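Local coordinates for protein biliverdin reductase (Synechocystis sp., PDB 5B3V) that reduces the open-chain tetrapyrrole biliverdin to bilirubin, probably with NADPH as the hydride donor, at residues Y155-T160 and E235-K240. Sequence-based numbering, arbitrary orientation.
With BLA (biliverdine IX alpha), chain F.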
ATOM      1  N   TYR A 155      -4.487  -3.318  23.783  1.00 17.77           N
ATOM      2  CA  TYR A 155      -3.117  -2.889  23.537  1.00 18.57           C
ATOM      3  C   TYR A 155      -2.564  -3.650  22.340  1.00 17.69           C
ATOM      4  O   TYR A 155      -2.631  -4.883  22.303  1.00 17.39           O
ATOM      5  CB  TYR A 155      -2.253  -3.118  24.781  1.00 16.96           C
ATOM      6  CG  TYR A 155      -0.866  -2.547  24.677  1.00 16.74           C
ATOM      7  CD1 TYR A 155      -0.667  -1.230  24.283  1.00 17.05           C
ATOM      8  CD2 TYR A 155       0.247  -3.315  24.988  1.00 16.40           C
ATOM      9  CE1 TYR A 155       0.604  -0.697  24.189  1.00 16.80           C
ATOM     10  CE2 TYR A 155       1.525  -2.791  24.900  1.00 16.23           C
ATOM     11  CZ  TYR A 155       1.698  -1.481  24.499  1.00 16.39           C
ATOM     12  OH  TYR A 155       2.966  -0.952  24.408  1.00 15.71           O
ATOM     13  N   ALA A 156      -2.021  -2.912  21.370  1.00 17.79           N
ATOM     14  CA  ALA A 156      -1.590  -3.486  20.102  1.00 17.86           C
ATOM     15  C   ALA A 156      -0.367  -2.744  19.584  1.00 17.61           C
ATOM     16  O   ALA A 156      -0.234  -1.533  19.783  1.00 17.67           O
ATOM     17  CB  ALA A 156      -2.710  -3.427  19.058  1.00 18.29           C
ATOM     18  N   ARG A 157       0.513  -3.478  18.906  1.00 17.74           N
ATOM     19  CA  ARG A 157       1.743  -2.921  18.362  1.00 17.83           C
ATOM     20  C   ARG A 157       2.099  -3.666  17.086  1.00 17.61           C
ATOM     21  O   ARG A 157       1.983  -4.892  17.028  1.00 17.26           O
ATOM     22  CB  ARG A 157       2.888  -3.021  19.377  1.00 17.10           C
ATOM     23  CG  ARG A 157       4.259  -2.610  18.859  1.00 16.81           C
ATOM     24  CD  ARG A 157       5.294  -2.716  19.978  1.00 16.38           C
ATOM     25  NE  ARG A 157       6.638  -2.329  19.555  1.00 16.01           N
ATOM     26  CZ  ARG A 157       7.150  -1.111  19.708  1.00 15.97           C
ATOM     27  NH1 ARG A 157       6.428  -0.151  20.269  1.00 15.49           N
ATOM     28  NH2 ARG A 157       8.384  -0.850  19.295  1.00 15.62           N
ATOM     29  N   TYR A 158       2.524  -2.919  16.067  1.00 17.91           N
ATOM     30  CA  TYR A 158       3.023  -3.500  14.823  1.00 18.05           C
ATOM     31  C   TYR A 158       4.357  -2.838  14.501  1.00 16.04           C
ATOM     32  O   TYR A 158       4.400  -1.649  14.165  1.00 22.17           O
ATOM     33  CB  TYR A 158       2.024  -3.324  13.676  1.00 18.67           C
ATOM     34  CG  TYR A 158       2.422  -4.062  12.418  1.00 19.09           C
ATOM     35  CD1 TYR A 158       2.894  -5.366  12.478  1.00 19.34           C
ATOM     36  CD2 TYR A 158       2.324  -3.459  11.172  1.00 19.59           C
ATOM     37  CE1 TYR A 158       3.262  -6.046  11.334  1.00 20.86           C
ATOM     38  CE2 TYR A 158       2.688  -4.132  10.022  1.00 20.45           C
ATOM     39  CZ  TYR A 158       3.156  -5.427  10.110  1.00 21.31           C
ATOM     40  OH  TYR A 158       3.522  -6.102   8.969  1.00 22.23           O
ATOM     41  N   SER A 159       5.440  -3.599  14.622  1.00 18.88           N
ATOM     42  CA  SER A 159       6.788  -3.111  14.362  1.00 19.02           C
ATOM     43  C   SER A 159       7.324  -3.744  13.087  1.00 21.88           C
ATOM     44  O   SER A 159       7.308  -4.972  12.942  1.00 19.54           O
ATOM     45  CB  SER A 159       7.723  -3.423  15.535  1.00 20.14           C
ATOM     46  OG  SER A 159       9.085  -3.372  15.141  1.00 25.02           O
ATOM     47  N   THR A 160       7.786  -2.905  12.162  1.00 19.72           N
ATOM     48  CA  THR A 160       8.479  -3.353  10.957  1.00 21.29           C
ATOM     49  C   THR A 160       9.776  -2.563  10.861  1.00 21.11           C
ATOM     50  O   THR A 160       9.748  -1.345  10.662  1.00 20.83           O
ATOM     51  CB  THR A 160       7.630  -3.154   9.699  1.00 23.26           C
ATOM     52  OG1 THR A 160       7.426  -1.754   9.471  1.00 20.95           O
ATOM     53  CG2 THR A 160       6.282  -3.839   9.838  1.00 22.96           C
ATOM     54  N   GLU A 235       0.390   1.054  18.700  1.00 18.11           N
ATOM     55  CA  GLU A 235       1.706   1.597  18.400  1.00 18.11           C
ATOM     56  C   GLU A 235       2.134   1.123  17.019  1.00 17.57           C
ATOM     57  O   GLU A 235       2.134  -0.081  16.746  1.00 17.42           O
ATOM     58  CB  GLU A 235       2.728   1.166  19.454  1.00 17.36           C
ATOM     59  CG  GLU A 235       2.388   1.638  20.856  1.00 17.68           C
ATOM     60  CD  GLU A 235       3.216   0.954  21.925  1.00 16.70           C
ATOM     61  OE1 GLU A 235       3.847  -0.080  21.624  1.00 16.70           O
ATOM     62  OE2 GLU A 235       3.228   1.445  23.073  1.00 17.28           O
ATOM     63  N   VAL A 236       2.498   2.069  16.157  1.00 17.34           N
ATOM     64  CA  VAL A 236       2.924   1.790  14.790  1.00 17.12           C
ATOM     65  C   VAL A 236       4.375   2.234  14.667  1.00 17.06           C
ATOM     66  O   VAL A 236       4.667   3.436  14.729  1.00 17.55           O
ATOM     67  CB  VAL A 236       2.043   2.501  13.754  1.00 17.25           C
ATOM     68  CG1 VAL A 236       2.573   2.259  12.349  1.00 17.35           C
ATOM     69  CG2 VAL A 236       0.598   2.044  13.878  1.00 17.68           C
ATOM     70  N   ILE A 237       5.281   1.273  14.494  1.00 16.58           N
ATOM     71  CA  ILE A 237       6.717   1.530  14.425  1.00 16.81           C
ATOM     72  C   ILE A 237       7.200   1.135  13.037  1.00 16.96           C
ATOM     73  O   ILE A 237       7.064  -0.028  12.635  1.00 17.66           O
ATOM     74  CB  ILE A 237       7.490   0.764  15.510  1.00 17.43           C
ATOM     75  CG1 ILE A 237       6.730   0.813  16.838  1.00 16.30           C
ATOM     76  CG2 ILE A 237       8.890   1.344  15.678  1.00 16.53           C
ATOM     77  CD1 ILE A 237       6.638   2.200  17.442  1.00 16.00           C
ATOM     78  N   TYR A 238       7.755   2.099  12.307  1.00 17.24           N
ATOM     79  CA  TYR A 238       8.314   1.868  10.981  1.00 18.89           C
ATOM     80  C   TYR A 238       9.730   2.418  10.956  1.00 17.39           C
ATOM     81  O   TYR A 238       9.943   3.598  11.254  1.00 17.31           O
ATOM     82  CB  TYR A 238       7.457   2.528   9.891  1.00 17.58           C
ATOM     83  CG  TYR A 238       8.075   2.490   8.507  1.00 18.02           C
ATOM     84  CD1 TYR A 238       8.940   3.494   8.080  1.00 18.00           C
ATOM     85  CD2 TYR A 238       7.785   1.458   7.622  1.00 18.92           C
ATOM     86  CE1 TYR A 238       9.504   3.466   6.823  1.00 18.76           C
ATOM     87  CE2 TYR A 238       8.343   1.426   6.360  1.00 19.63           C
ATOM     88  CZ  TYR A 238       9.201   2.431   5.965  1.00 20.41           C
ATOM     89  OH  TYR A 238       9.756   2.398   4.708  1.00 20.75           O
ATOM     90  N   GLY A 239      10.683   1.572  10.600  1.00 18.05           N
ATOM     91  CA  GLY A 239      12.070   1.984  10.527  1.00 18.15           C
ATOM     92  C   GLY A 239      12.795   1.197   9.458  1.00 19.68           C
ATOM     93  O   GLY A 239      12.530   0.011   9.239  1.00 20.23           O
ATOM     94  N   LYS A 240      13.711   1.878   8.777  1.00 19.04           N
ATOM     95  CA  LYS A 240      14.524   1.223   7.765  1.00 20.62           C
ATOM     96  C   LYS A 240      15.771   2.056   7.535  1.00 19.79           C
ATOM     97  O   LYS A 240      15.802   3.254   7.829  1.00 19.17           O
ATOM     98  CB  LYS A 240      13.751   1.028   6.454  1.00 21.13           C
ATOM     99  CG  LYS A 240      13.809   2.208   5.498  1.00 20.99           C
ATOM    100  CD  LYS A 240      12.913   1.958   4.298  1.00 22.54           C
ATOM    101  CE  LYS A 240      12.922   3.130   3.332  1.00 22.54           C
ATOM    102  NZ  LYS A 240      11.714   3.126   2.460  1.00 23.36           N
TER
HETATM  103  CHA BLA F 402       8.389  -5.251   2.252  1.00 47.08           C
HETATM  104  NA  BLA F 402      10.906  -5.597   2.364  1.00 55.47           N
HETATM  105  C1A BLA F 402       9.869  -4.770   2.188  1.00 49.04           C
HETATM  106  C2A BLA F 402      10.317  -3.500   1.966  1.00 47.87           C
HETATM  107  C3A BLA F 402      11.648  -3.584   2.014  1.00 51.23           C
HETATM  108  C4A BLA F 402      11.989  -4.833   2.239  1.00 57.72           C
HETATM  109  CMA BLA F 402      12.742  -2.537   1.852  1.00 48.51           C
HETATM  110  CAA BLA F 402       9.384  -2.256   1.738  1.00 41.81           C
HETATM  111  CBA BLA F 402       9.747  -0.998   0.864  1.00 41.03           C
HETATM  112  CGA BLA F 402      10.901  -0.018   1.189  1.00 37.13           C
HETATM  113  O1A BLA F 402      10.682   0.859   2.056  1.00 40.42           O
HETATM  114  O2A BLA F 402      11.919  -0.069   0.462  1.00 35.74           O
HETATM  115  CHB BLA F 402      13.473  -5.175   2.354  1.00 61.86           C
HETATM  116  NB  BLA F 402      13.312  -7.723   2.204  1.00 65.73           N
HETATM  117  C1B BLA F 402      13.914  -6.568   1.946  1.00 62.27           C
HETATM  118  C2B BLA F 402      15.049  -6.765   1.293  1.00 64.07           C
HETATM  119  C3B BLA F 402      15.164  -8.086   1.097  1.00 72.44           C
HETATM  120  C4B BLA F 402      14.100  -8.658   1.664  1.00 68.71           C
HETATM  121  CMB BLA F 402      15.947  -5.584   0.876  1.00 60.70           C
HETATM  122  OB  BLA F 402      13.800  -9.983   1.717  1.00 70.40           O
HETATM  123  CAB BLA F 402      16.106  -8.834   0.495  1.00 71.40           C
HETATM  124  CBB BLA F 402      17.360  -8.202  -0.128  1.00 68.62           C
HETATM  125  NC  BLA F 402      10.671  -9.968   0.534  1.00 69.71           N
HETATM  126  C1C BLA F 402      11.545 -10.652  -0.212  1.00 81.67           C
HETATM  127  C2C BLA F 402      11.137 -11.911  -0.292  1.00 81.97           C
HETATM  128  C3C BLA F 402      10.010 -12.045   0.391  1.00 75.03           C
HETATM  129  C4C BLA F 402       9.720 -10.826   0.905  1.00 66.45           C
HETATM  130  CMC BLA F 402      11.848 -13.037  -1.058  1.00 72.85           C
HETATM  131  OC  BLA F 402      12.653 -10.090  -0.766  1.00 76.33           O
HETATM  132  CAC BLA F 402       9.403 -13.247   0.445  1.00 72.44           C
HETATM  133  CBC BLA F 402       8.090 -13.456   1.206  1.00 72.09           C
HETATM  134  CHD BLA F 402       8.521 -10.434   1.784  1.00 60.85           C
HETATM  135  ND  BLA F 402       8.758  -7.780   1.705  1.00 52.60           N
HETATM  136  C1D BLA F 402       8.280  -8.955   2.163  1.00 53.84           C
HETATM  137  C2D BLA F 402       7.407  -8.708   3.112  1.00 48.79           C
HETATM  138  C3D BLA F 402       7.326  -7.409   3.313  1.00 48.72           C
HETATM  139  C4D BLA F 402       8.159  -6.801   2.431  1.00 49.56           C
HETATM  140  CMD BLA F 402       6.627  -9.774   3.890  1.00 55.39           C
HETATM  141  CAD BLA F 402       6.315  -6.943   4.389  1.00 47.68           C
HETATM  142  CBD BLA F 402       6.342  -5.523   4.970  1.00 49.79           C
HETATM  143  CGD BLA F 402       7.598  -5.165   5.740  1.00 45.78           C
HETATM  144  O1D BLA F 402       8.206  -6.093   6.315  1.00 52.16           O
HETATM  145  O2D BLA F 402       7.857  -3.946   5.818  1.00 47.96           O
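Tyr155 OH donates a 2.8 Å hydrogen bond to Glu235 OE2, while Arg157 NH1 forms a salt bridge of 2.9 Å with Glu235 OE1; a carboxylate suits this place because each oxygen can take a bond. These are parallel strands in the mixed sheet of the C-terminal α/β domain of the Gfo/Idh/MocA fold. The two donors come out of plane from opposite sides of the carboxylate; the guanidinium stands almost perpendicular to it, at 85°, with OE1 near its own plane. With CG anti to the backbone N (chi1 173°), Arg157 is long enough to pass Glu235 and flat enough for Ile237 CG1 to pack over one guanidinium face, 3.4 Å from Arg157 NH2. Replacing Arg157 by an alanine would probably leave Glu235 OE1 without its counter-charge and Ile237 CG1 without the guanidinium it packs against. Between the backbones, Glu235 brackets Arg157: its N binds Ala156 O and its O receives Tyr158 N. On the opposite face Tyr158 packs on helix 186-196, and Thr160 OG1 is hydrogen-bonded to Arg188. Near its C-terminal end, strand 233-241 reaches the pigment, where Lys240 NZ, cationic and far-reaching, hydrogen-bonds a biliverdin propionate oxygen, O1A, and Tyr238 OH, the latter at 3.1 Å.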